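Local coordinates for protein probable enoyl-CoA hydratase/isomerase (Mycobacterium abscessus, PDB 3SWX) that probably catalyses the hydration or isomerisation of enoyl-CoA thioesters, as a crotonase-fold member of the enoyl-CoA hydratase/isomerase family, at residues 125-130 against 183-188; 64-69 against 105-110; 17-22 against 56-61. All blocks are in the same frame, centred on the assembly; numbering follows the deposited sequence.

Interaction 1: 125-130 against 183-188; sequences DIVIAD and IVQEIV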
# COMPACT_ATOMS: atom_id res chain seq x y z
N ASP B 125 15.08 -0.96 4.30
CA ASP B 125 14.51 -1.81 3.26
C ASP B 125 13.92 -3.09 3.80
O ASP B 125 12.99 -3.62 3.22
CB ASP B 125 15.56 -2.09 2.19
CG ASP B 125 16.14 -0.83 1.65
OD1 ASP B 125 15.35 -0.01 1.13
OD2 ASP B 125 17.37 -0.64 1.80
N ILE B 126 14.44 -3.58 4.92
CA ILE B 126 13.96 -4.84 5.51
C ILE B 126 14.07 -4.73 7.01
O ILE B 126 15.10 -4.27 7.54
CB ILE B 126 14.77 -6.11 5.02
CG1 ILE B 126 14.70 -6.30 3.49
CG2 ILE B 126 14.22 -7.41 5.68
CD1 ILE B 126 15.83 -7.13 2.95
N VAL B 127 13.01 -5.14 7.71
CA VAL B 127 12.95 -4.99 9.16
C VAL B 127 12.69 -6.35 9.77
O VAL B 127 11.74 -7.05 9.38
CB VAL B 127 11.86 -3.98 9.61
CG1 VAL B 127 11.76 -3.89 11.16
CG2 VAL B 127 12.11 -2.58 9.02
N ILE B 128 13.55 -6.73 10.71
CA ILE B 128 13.41 -7.97 11.44
C ILE B 128 13.22 -7.64 12.91
O ILE B 128 14.00 -6.85 13.47
CB ILE B 128 14.68 -8.84 11.32
CG1 ILE B 128 15.06 -9.05 9.85
CG2 ILE B 128 14.48 -10.16 12.08
CD1 ILE B 128 14.02 -9.81 9.02
N ALA B 129 12.21 -8.26 13.52
CA ALA B 129 11.93 -8.11 14.94
C ALA B 129 12.11 -9.42 15.71
O ALA B 129 11.78 -10.50 15.20
CB ALA B 129 10.51 -7.57 15.14
N ASP B 130 12.64 -9.36 16.94
CA ASP B 130 12.51 -10.51 17.82
C ASP B 130 11.13 -10.43 18.48
O ASP B 130 10.47 -9.39 18.43
CB ASP B 130 13.72 -10.70 18.79
CG ASP B 130 13.58 -9.96 20.12
OD1 ASP B 130 12.71 -9.09 20.28
OD2 ASP B 130 14.39 -10.28 21.03
N ILE B 183 5.12 -3.37 8.54
CA ILE B 183 6.35 -2.69 8.99
C ILE B 183 7.49 -3.69 9.26
O ILE B 183 8.65 -3.41 9.02
CB ILE B 183 6.18 -1.95 10.35
CG1 ILE B 183 5.20 -0.81 10.28
CG2 ILE B 183 7.51 -1.35 10.82
CD1 ILE B 183 5.07 -0.13 11.71
N VAL B 184 7.13 -4.83 9.83
CA VAL B 184 8.11 -5.86 10.19
C VAL B 184 7.96 -7.04 9.24
O VAL B 184 6.86 -7.56 9.08
CB VAL B 184 7.85 -6.35 11.63
CG1 VAL B 184 8.60 -7.69 11.91
CG2 VAL B 184 8.26 -5.28 12.62
N GLN B 185 9.06 -7.47 8.63
CA GLN B 185 9.00 -8.54 7.62
C GLN B 185 9.02 -9.92 8.24
O GLN B 185 8.50 -10.87 7.68
CB GLN B 185 10.14 -8.44 6.61
CG GLN B 185 9.89 -7.44 5.50
CD GLN B 185 9.57 -6.05 6.02
OE1 GLN B 185 10.47 -5.32 6.46
NE2 GLN B 185 8.29 -5.69 5.98
N GLU B 186 9.63 -10.04 9.41
CA GLU B 186 9.74 -11.34 10.03
C GLU B 186 9.97 -11.16 11.52
O GLU B 186 10.70 -10.24 11.95
CB GLU B 186 10.88 -12.14 9.38
CG GLU B 186 10.97 -13.56 9.90
CD GLU B 186 12.12 -14.37 9.29
OE1 GLU B 186 12.78 -13.89 8.31
OE2 GLU B 186 12.34 -15.49 9.81
N ILE B 187 9.31 -12.01 12.30
CA ILE B 187 9.48 -12.09 13.72
C ILE B 187 10.21 -13.39 14.06
O ILE B 187 9.81 -14.48 13.64
CB ILE B 187 8.13 -12.11 14.46
CG1 ILE B 187 7.25 -10.91 14.07
CG2 ILE B 187 8.36 -12.14 15.99
CD1 ILE B 187 5.82 -11.10 14.53
N VAL B 188 11.27 -13.26 14.86
CA VAL B 188 12.11 -14.39 15.25
C VAL B 188 12.20 -14.50 16.78
O VAL B 188 11.79 -13.57 17.49
CB VAL B 188 13.52 -14.23 14.67
CG1 VAL B 188 13.45 -14.21 13.12
CG2 VAL B 188 14.20 -12.95 15.21
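Gln185 holds Val127 by both polar atoms of its backbone. Its side-chain OE1 accepts from Val127 N at 2.8 Å, with the donor in the plane of the amide, and Gln185 N donates to Val127 O at 2.8 Å. A bend in the glutamine chain (chi2 56°) folds the amide back along strand 126-130. Farther on the pairing becomes regular parallel sheet, Ala129 N bonding to Glu186 O (2.9 Å) and Val188 N to Ala129 O (2.8 Å). Val184 divides its two methyls: CG1 lies 3.8 Å from Ala129 CB, and CG2 meets Val127 CG1 at 4.0 Å. On the opposite face Ile128 CG2 approaches Val188 CG2, and helix 193-205 packs over both residues. In the next shell, His179 ND1 is hydrogen-bonded to Val184 O, and Asp130 gives its carboxylate oxygens to Thr132 and Gly191 N. Gln185 NE2 bonds to Asn162 OD1 of the second subunit and weakly to Gly182 O. The glutamine amide thus takes the place of a main-chain acceptor for Val127 N, and it links two subunits: OE1 holds strand 126-130 while NE2 reaches Asn162 of the second subunit.

Interaction 2: 64-69 against 105-110; sequences PLFTAG and LLVAVH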
# COMPACT_ATOMS: atom_id res chain seq x y z
N PRO B 64 19.17 -3.40 26.31
CA PRO B 64 17.81 -3.91 26.49
C PRO B 64 16.80 -3.61 25.36
O PRO B 64 15.89 -4.41 25.15
CB PRO B 64 17.34 -3.29 27.81
CG PRO B 64 18.47 -2.46 28.32
CD PRO B 64 19.66 -2.65 27.48
N LEU B 65 16.97 -2.51 24.64
CA LEU B 65 16.02 -2.17 23.58
C LEU B 65 16.65 -1.37 22.44
O LEU B 65 17.77 -0.86 22.55
CB LEU B 65 14.83 -1.43 24.18
CG LEU B 65 15.16 -0.15 24.95
CD1 LEU B 65 15.20 1.05 24.01
CD2 LEU B 65 14.12 0.07 26.06
N PHE B 66 15.92 -1.27 21.33
CA PHE B 66 16.46 -0.68 20.12
C PHE B 66 16.75 0.81 20.30
O PHE B 66 17.89 1.24 20.11
CB PHE B 66 15.51 -0.95 18.94
CG PHE B 66 15.95 -0.33 17.66
CD1 PHE B 66 17.16 -0.68 17.09
CD2 PHE B 66 15.15 0.61 17.00
CE1 PHE B 66 17.58 -0.09 15.88
CE2 PHE B 66 15.55 1.18 15.80
CZ PHE B 66 16.76 0.84 15.25
N THR B 67 15.73 1.59 20.66
CA THR B 67 15.92 3.00 21.00
C THR B 67 14.72 3.58 21.74
O THR B 67 13.58 3.28 21.44
CB THR B 67 16.21 3.92 19.77
OG1 THR B 67 16.36 5.28 20.21
CG2 THR B 67 15.09 3.85 18.72
N ALA B 68 15.02 4.41 22.73
CA ALA B 68 13.98 5.14 23.46
C ALA B 68 13.58 6.44 22.73
O ALA B 68 12.73 7.18 23.22
CB ALA B 68 14.47 5.44 24.86
N GLY B 69 14.16 6.71 21.56
CA GLY B 69 13.79 7.90 20.79
C GLY B 69 14.77 9.05 20.94
O GLY B 69 15.97 8.83 21.10
N LEU B 105 19.66 -1.24 3.42
CA LEU B 105 19.73 -1.12 4.87
C LEU B 105 18.69 -2.05 5.51
O LEU B 105 17.52 -2.05 5.16
CB LEU B 105 19.49 0.31 5.31
CG LEU B 105 19.56 0.58 6.82
CD1 LEU B 105 20.95 0.34 7.46
CD2 LEU B 105 19.06 2.01 7.17
N LEU B 106 19.14 -2.88 6.44
CA LEU B 106 18.23 -3.72 7.18
C LEU B 106 18.25 -3.24 8.62
O LEU B 106 19.28 -2.82 9.13
CB LEU B 106 18.67 -5.20 7.11
CG LEU B 106 18.74 -5.82 5.71
CD1 LEU B 106 20.10 -5.52 5.03
CD2 LEU B 106 18.50 -7.31 5.77
N VAL B 107 17.09 -3.28 9.28
CA VAL B 107 17.02 -2.89 10.68
C VAL B 107 16.47 -4.04 11.53
O VAL B 107 15.44 -4.62 11.21
CB VAL B 107 16.19 -1.60 10.88
CG1 VAL B 107 15.82 -1.40 12.35
CG2 VAL B 107 16.97 -0.38 10.36
N ALA B 108 17.20 -4.37 12.59
CA ALA B 108 16.84 -5.45 13.50
C ALA B 108 16.44 -4.82 14.83
O ALA B 108 17.24 -4.11 15.44
CB ALA B 108 18.04 -6.40 13.72
N VAL B 109 15.21 -5.09 15.28
CA VAL B 109 14.65 -4.46 16.47
C VAL B 109 14.26 -5.47 17.55
O VAL B 109 13.93 -6.62 17.26
CB VAL B 109 13.42 -3.50 16.15
CG1 VAL B 109 13.79 -2.43 15.09
CG2 VAL B 109 12.16 -4.29 15.73
N HIS B 110 14.29 -5.01 18.79
CA HIS B 110 13.88 -5.78 19.95
C HIS B 110 13.52 -4.79 21.06
O HIS B 110 13.97 -3.66 21.04
CB HIS B 110 15.02 -6.67 20.43
CG HIS B 110 16.12 -5.92 21.12
ND1 HIS B 110 16.95 -5.03 20.46
CD2 HIS B 110 16.53 -5.92 22.42
CE1 HIS B 110 17.81 -4.52 21.32
NE2 HIS B 110 17.58 -5.05 22.51
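The Phe66 ring takes Val109 CG1 over one face, the methyl standing 4.0 Å from the ring centroid and 15° off the normal, a CH-pi contact displaced toward the rim. Two more groups come in obliquely: Val107 CG1 lies 3.8 Å from Phe66 CZ, and the carbonyl oxygen of Ala108 lies 3.8 Å from Phe66 CD1. With CG anti to the backbone N, the phenyl reaches back along strand 105-109 and spans three successive residues of it. The second flat group, the His110 imidazole, carries Leu65 CA over one face, 3.8 Å from its centroid, in another CH-pi contact, while Pro64 O slants in to 3.2 Å from His110 CD2. A chi1 of 74° turns the imidazole onto the 64-66 backbone. Its NE2 is hydrogen-bonded to Gly63 O, just before the segment, and the ring also meets that of His193.

Between the two rings the segments share one backbone bond, from Phe66 N to His110 O at 3.1 Å. It is bent, with 135° at the hydrogen. Beyond it the loop leaves the strand: Thr67 OG1 accepts from Gly69 N at 3.0 Å in an ST turn and is also hydrogen-bonded to Asn31 O, whereas Asn31 ND2 serves Phe66 O. In crotonases the loop after the strand equivalent to 56-61 generally carries an amide of the oxyanion hole, so a similar role here is likely though inferred. The chemistry is mainly apolar and aromatic, with a single bent bond across it; the imidazole, tied at NE2, and the phenyl, packed on valines, together hold residues 64-66 against the end of the strand.

Interaction 3: 17-22 against 56-61; sequences GYVLVI and AAVLYG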
# COMPACT_ATOMS: atom_id res chain seq x y z
N GLY B 17 32.45 -9.53 6.07
CA GLY B 17 32.66 -9.56 4.61
C GLY B 17 32.10 -8.32 3.94
O GLY B 17 32.50 -7.21 4.22
N TYR B 18 31.13 -8.52 3.06
CA TYR B 18 30.46 -7.43 2.36
C TYR B 18 29.38 -6.72 3.19
O TYR B 18 28.75 -5.77 2.72
CB TYR B 18 29.79 -7.96 1.09
CG TYR B 18 30.71 -8.57 0.06
CD1 TYR B 18 31.68 -7.82 -0.55
CD2 TYR B 18 30.55 -9.89 -0.33
CE1 TYR B 18 32.51 -8.36 -1.54
CE2 TYR B 18 31.38 -10.46 -1.32
CZ TYR B 18 32.35 -9.69 -1.91
OH TYR B 18 33.16 -10.24 -2.88
N VAL B 19 29.15 -7.17 4.42
CA VAL B 19 28.06 -6.63 5.21
C VAL B 19 28.58 -5.75 6.34
O VAL B 19 29.43 -6.20 7.11
CB VAL B 19 27.18 -7.75 5.80
CG1 VAL B 19 26.12 -7.18 6.75
CG2 VAL B 19 26.53 -8.55 4.69
N LEU B 20 28.07 -4.53 6.44
CA LEU B 20 28.36 -3.64 7.57
C LEU B 20 27.34 -3.84 8.68
O LEU B 20 26.13 -3.91 8.42
CB LEU B 20 28.30 -2.18 7.14
CG LEU B 20 28.90 -1.15 8.10
CD1 LEU B 20 30.39 -1.32 8.18
CD2 LEU B 20 28.58 0.27 7.58
N VAL B 21 27.82 -3.96 9.91
CA VAL B 21 26.95 -4.15 11.07
C VAL B 21 27.16 -2.99 12.04
O VAL B 21 28.24 -2.84 12.62
CB VAL B 21 27.22 -5.53 11.76
CG1 VAL B 21 26.26 -5.78 12.92
CG2 VAL B 21 27.11 -6.68 10.76
N ILE B 22 26.13 -2.17 12.21
CA ILE B 22 26.21 -0.98 13.04
C ILE B 22 25.30 -1.16 14.21
O ILE B 22 24.10 -1.43 14.04
CB ILE B 22 25.72 0.27 12.29
CG1 ILE B 22 26.52 0.49 10.99
CG2 ILE B 22 25.75 1.52 13.21
CD1 ILE B 22 25.81 1.45 9.99
N ALA B 56 25.60 -4.40 1.75
CA ALA B 56 24.43 -4.37 2.63
C ALA B 56 24.84 -3.85 4.00
O ALA B 56 26.01 -3.91 4.36
CB ALA B 56 23.82 -5.74 2.76
N ALA B 57 23.90 -3.29 4.74
CA ALA B 57 24.16 -2.83 6.09
C ALA B 57 23.01 -3.24 7.03
O ALA B 57 21.84 -3.18 6.66
CB ALA B 57 24.38 -1.30 6.13
N VAL B 58 23.39 -3.61 8.26
CA VAL B 58 22.47 -4.05 9.31
C VAL B 58 22.60 -3.07 10.46
O VAL B 58 23.70 -2.79 10.91
CB VAL B 58 22.83 -5.46 9.78
CG1 VAL B 58 22.05 -5.83 11.02
CG2 VAL B 58 22.53 -6.45 8.67
N LEU B 59 21.46 -2.54 10.93
CA LEU B 59 21.42 -1.60 12.03
C LEU B 59 20.54 -2.20 13.14
O LEU B 59 19.42 -2.65 12.88
CB LEU B 59 20.84 -0.25 11.58
CG LEU B 59 20.62 0.83 12.65
CD1 LEU B 59 21.93 1.21 13.34
CD2 LEU B 59 19.98 2.05 11.99
N TYR B 60 21.09 -2.24 14.35
CA TYR B 60 20.43 -2.80 15.53
C TYR B 60 20.84 -1.92 16.71
O TYR B 60 21.60 -0.95 16.53
CB TYR B 60 20.84 -4.27 15.76
CG TYR B 60 22.25 -4.39 16.26
CD1 TYR B 60 23.33 -4.21 15.40
CD2 TYR B 60 22.51 -4.65 17.61
CE1 TYR B 60 24.61 -4.28 15.86
CE2 TYR B 60 23.79 -4.73 18.08
CZ TYR B 60 24.84 -4.55 17.20
OH TYR B 60 26.13 -4.62 17.65
N GLY B 61 20.33 -2.23 17.89
CA GLY B 61 20.72 -1.52 19.11
C GLY B 61 21.32 -2.46 20.15
O GLY B 61 20.81 -3.54 20.34
O HOH W 1 28.33 -3.87 15.30
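Tyr60 reaches from strand 56-61 over the end of Ile22. Its CB packs against Ala108 O of the next strand, and chi1 of 72° swings CG between the backbone N and the carbonyl carbon, which tips the ring toward segment 17-22. Along one side of the ring Tyr60 CD1 and then CE1 pass Ile22 O, the first at 3.2 Å, and Tyr60 CE1 also meets Val21 CG1 at 3.7 Å. At the tip, OH is hydrogen-bonded to Glu62 OE2 and Arg14 NH2. A water at the ring edge, in its plane, donates to Val21 O at 2.9 Å and only weakly to Tyr60 OH, loosely bridging the two strands. The carboxylate would tend to raise the pKa of the phenol and the guanidinium to lower it.

The same Ile22 O accepts from Tyr60 N at 3.1 Å, the last bond between these two segments. Before it, Ile22 N bonds to Val58 O at 2.8 Å, Val58 N to Leu20 O, and Leu20 N to Ala56 O, as in a regular parallel ladder. On one face Ile22 CG2 touches Leu59 CD1 at 3.8 Å and Leu20 CB lies beside Ala57 CB; on the other, Val19 CG1 meets Val58 CG2 at 4.1 Å.

The two strands and helix 35-50 form a beta-alpha-beta unit. That helix packs on the face of Leu20, Ile22 and Ala57 through Tyr48 and Leu45, while helix 193-205 lies against Val19 and Val58 through Ala201. Strand 11-16 runs antiparallel along the outer side of 19-24, and strand 105-109 continues the parallel sheet beyond 56-61.

In the fold
All three interactions reach one mixed sheet, ordered 11-16, 19-24, 56-61, 105-109, 126-130, 186-188; interactions 1 and 3 pair strands of it, and in interaction 2 a loop packs on strand 105-109. Along the chain interaction 3 closes first, then interaction 2, then interaction 1. Strand 105-109 joins them: Leu106 N and Ala108 N probably bond to Ala57 O and Leu59 O, and Val109 N to Ile128 O. The centres of interactions 1 and 2 are about 11 Å apart. Those of interactions 2 and 3 are about 13 Å apart. Interactions 1 and 3, with centres about 15 Å apart, do not touch. Helix 193-205 packs along all three. The crotonase sheet thus runs from its N-terminal strands to the subunit interface at interaction 1.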